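PDB 6IXI: periplasmic solute binding protein from Candidatus Liberibacter asiaticus str. psy62, which probably captures zinc or manganese ions in the periplasm as the solute-binding component of a metal-uptake transporter. Local coordinates for residues A[106-111]-A[245-250]. Residues are numbered along the deposited sequence; the frame is centred on the assembly and turned at random.
Sequences HAWMSL and YVDSLS. With CD (cadmium ion), chain B; SO4 (sulfate ion), chain M.
His-106 to Met-109 form a type I beta turn just ahead of helix 111-128, and this turn faces the irregular loop that follows strand 239-244, the backbones drawing nearest at Met-109 and Val-246 with 7.1 Å between their CA atoms. A cadmium ion joins the two loops. NE2 of His-106 binds it at 2.2 Å, while Asp-247 grips it with both carboxylate oxygens, OD1 and OD2 each lying 2.3 Å from the metal. The imidazole and carboxylate planes are nearly coplanar, 16° apart, and OD1 of Asp-247 sits at the edge of the ring, 3.4 Å from CD2 of His-106. On the far side of that ring ND1 is hydrogen-bonded to Asn-104, which fixes the ring's rotation and leaves NE2 to the metal. His-39 and Glu-172 complete the site.

Beside the metal site, the indole of Trp-108 reaches across by its edge: NE1 donates to the carbonyl O of Val-246 at 2.9 Å, a bent bond (135° at the hydrogen) lying close to both the ring plane and the carbonyl plane. With chi1 at 64°, CG of Trp-108 stands between its own backbone N and carbonyl carbon, and the ring folds back so that CA of His-106 lies above one face, toward its rim. Met-109 supplies the apolar part. Its chain, bent at chi2 and chi3, crosses Val-246 at about a right angle and brings CE to 4.0 Å from CG1 of Val-246; Leu-262 and Leu-263 of helix 259-274 also touch this methionine.

The indole bond thus holds the backbone carbonyl immediately before Asp-247, a second-shell tie that probably helps position the bidentate carboxylate. Two histidines and two carboxylates make a site consistent with the zinc and manganese binding seen in this protein, here occupied by cadmium.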
loop_
_atom_site.group_PDB
_atom_site.type_symbol
_atom_site.label_atom_id
_atom_site.label_comp_id
_atom_site.label_asym_id
_atom_site.label_seq_id
_atom_site.Cartn_x
_atom_site.Cartn_y
_atom_site.Cartn_z
ATOM N N HIS A 106 -0.304 0.407 -6.012
ATOM C CA HIS A 106 -0.152 0.950 -4.662
ATOM C C HIS A 106 -1.432 1.649 -4.179
ATOM O O HIS A 106 -1.369 2.757 -3.635
ATOM C CB HIS A 106 1.119 1.846 -4.622
ATOM C CG HIS A 106 2.377 1.133 -5.026
ATOM N ND1 HIS A 106 2.901 1.232 -6.314
ATOM C CD2 HIS A 106 3.212 0.307 -4.341
ATOM C CE1 HIS A 106 4.020 0.522 -6.390
ATOM N NE2 HIS A 106 4.221 -0.080 -5.204
ATOM N N ALA A 107 -2.600 1.004 -4.342
ATOM C CA ALA A 107 -3.873 1.689 -4.122
ATOM C C ALA A 107 -4.111 1.982 -2.638
ATOM O O ALA A 107 -4.912 2.853 -2.314
ATOM C CB ALA A 107 -5.025 0.876 -4.682
ATOM N N TRP A 108 -3.445 1.233 -1.746
ATOM C CA TRP A 108 -3.684 1.309 -0.310
ATOM C C TRP A 108 -3.032 2.559 0.310
ATOM O O TRP A 108 -3.237 2.858 1.493
ATOM C CB TRP A 108 -3.130 0.037 0.350
ATOM C CG TRP A 108 -1.638 -0.068 0.209
ATOM C CD1 TRP A 108 -0.705 0.592 0.957
ATOM C CD2 TRP A 108 -0.900 -0.812 -0.788
ATOM N NE1 TRP A 108 0.560 0.283 0.517
ATOM C CE2 TRP A 108 0.476 -0.580 -0.543
ATOM C CE3 TRP A 108 -1.257 -1.673 -1.838
ATOM C CZ2 TRP A 108 1.483 -1.185 -1.301
ATOM C CZ3 TRP A 108 -0.267 -2.268 -2.600
ATOM C CH2 TRP A 108 1.087 -2.028 -2.324
ATOM N N MET A 109 -2.205 3.283 -0.458
ATOM C CA MET A 109 -1.632 4.521 0.064
ATOM C C MET A 109 -2.626 5.658 -0.192
ATOM O O MET A 109 -2.416 6.493 -1.070
ATOM C CB MET A 109 -0.311 4.875 -0.633
ATOM C CG MET A 109 0.854 3.941 -0.348
ATOM S SD MET A 109 1.077 3.553 1.407
ATOM C CE MET A 109 1.530 5.169 2.047
ATOM N N SER A 110 -3.730 5.679 0.552
ATOM C CA SER A 110 -4.843 6.585 0.278
ATOM C C SER A 110 -5.881 6.423 1.375
ATOM O O SER A 110 -6.158 5.301 1.805
ATOM C CB SER A 110 -5.453 6.320 -1.065
ATOM O OG SER A 110 -6.844 6.609 -1.092
ATOM N N LEU A 111 -6.434 7.558 1.817
ATOM C CA LEU A 111 -7.385 7.519 2.900
ATOM C C LEU A 111 -8.687 6.946 2.349
ATOM O O LEU A 111 -9.292 6.087 2.977
ATOM C CB LEU A 111 -7.597 8.934 3.470
ATOM C CG LEU A 111 -8.681 9.058 4.551
ATOM C CD1 LEU A 111 -8.453 8.023 5.655
ATOM C CD2 LEU A 111 -8.694 10.468 5.165
ATOM N N TYR A 245 7.409 4.296 4.401
ATOM C CA TYR A 245 6.935 2.920 4.427
ATOM C C TYR A 245 5.701 2.813 3.557
ATOM O O TYR A 245 4.704 3.503 3.795
ATOM C CB TYR A 245 6.590 2.470 5.849
ATOM C CG TYR A 245 7.819 2.198 6.674
ATOM C CD1 TYR A 245 8.560 3.243 7.218
ATOM C CD2 TYR A 245 8.264 0.898 6.863
ATOM C CE1 TYR A 245 9.708 2.993 7.955
ATOM C CE2 TYR A 245 9.402 0.637 7.604
ATOM C CZ TYR A 245 10.126 1.684 8.145
ATOM O OH TYR A 245 11.244 1.393 8.872
ATOM N N VAL A 246 5.802 1.941 2.543
ATOM C CA VAL A 246 4.727 1.792 1.576
ATOM C C VAL A 246 4.492 0.316 1.242
ATOM O O VAL A 246 3.343 -0.093 1.109
ATOM C CB VAL A 246 4.939 2.657 0.309
ATOM C CG1 VAL A 246 5.136 4.124 0.652
ATOM C CG2 VAL A 246 6.106 2.164 -0.533
ATOM N N ASP A 247 5.560 -0.467 1.064
ATOM C CA ASP A 247 5.427 -1.769 0.419
ATOM C C ASP A 247 5.181 -2.894 1.414
ATOM O O ASP A 247 4.809 -3.998 1.032
ATOM C CB ASP A 247 6.643 -2.096 -0.450
ATOM C CG ASP A 247 6.431 -1.670 -1.892
ATOM O OD1 ASP A 247 5.309 -1.224 -2.197
ATOM O OD2 ASP A 247 7.388 -1.771 -2.695
ATOM N N SER A 248 5.435 -2.622 2.696
ATOM C CA SER A 248 5.434 -3.678 3.684
ATOM C C SER A 248 5.252 -3.030 5.042
ATOM O O SER A 248 5.757 -1.935 5.254
ATOM C CB SER A 248 6.775 -4.399 3.637
ATOM O OG SER A 248 6.845 -5.390 4.654
ATOM N N LEU A 249 4.614 -3.739 5.974
ATOM C CA LEU A 249 4.676 -3.325 7.367
ATOM C C LEU A 249 6.120 -3.479 7.832
ATOM O O LEU A 249 6.854 -4.336 7.342
ATOM C CB LEU A 249 3.768 -4.201 8.235
ATOM C CG LEU A 249 2.281 -4.204 7.871
ATOM C CD1 LEU A 249 1.470 -5.018 8.875
ATOM C CD2 LEU A 249 1.740 -2.786 7.808
ATOM N N SER A 250 6.505 -2.648 8.797
ATOM C CA SER A 250 7.788 -2.804 9.445
ATOM C C SER A 250 7.744 -4.039 10.343
ATOM O O SER A 250 6.685 -4.647 10.548
ATOM C CB SER A 250 8.114 -1.555 10.235
ATOM O OG SER A 250 7.343 -1.513 11.421
HETATM CD CD CD B . 5.962 -1.066 -4.384
HETATM S S SO4 M . 11.912 -2.399 9.552
HETATM O O1 SO4 M . 13.166 -3.095 9.663
HETATM O O2 SO4 M . 10.850 -3.362 9.412
HETATM O O3 SO4 M . 11.933 -1.546 8.388
HETATM O O4 SO4 M . 11.710 -1.601 10.742
#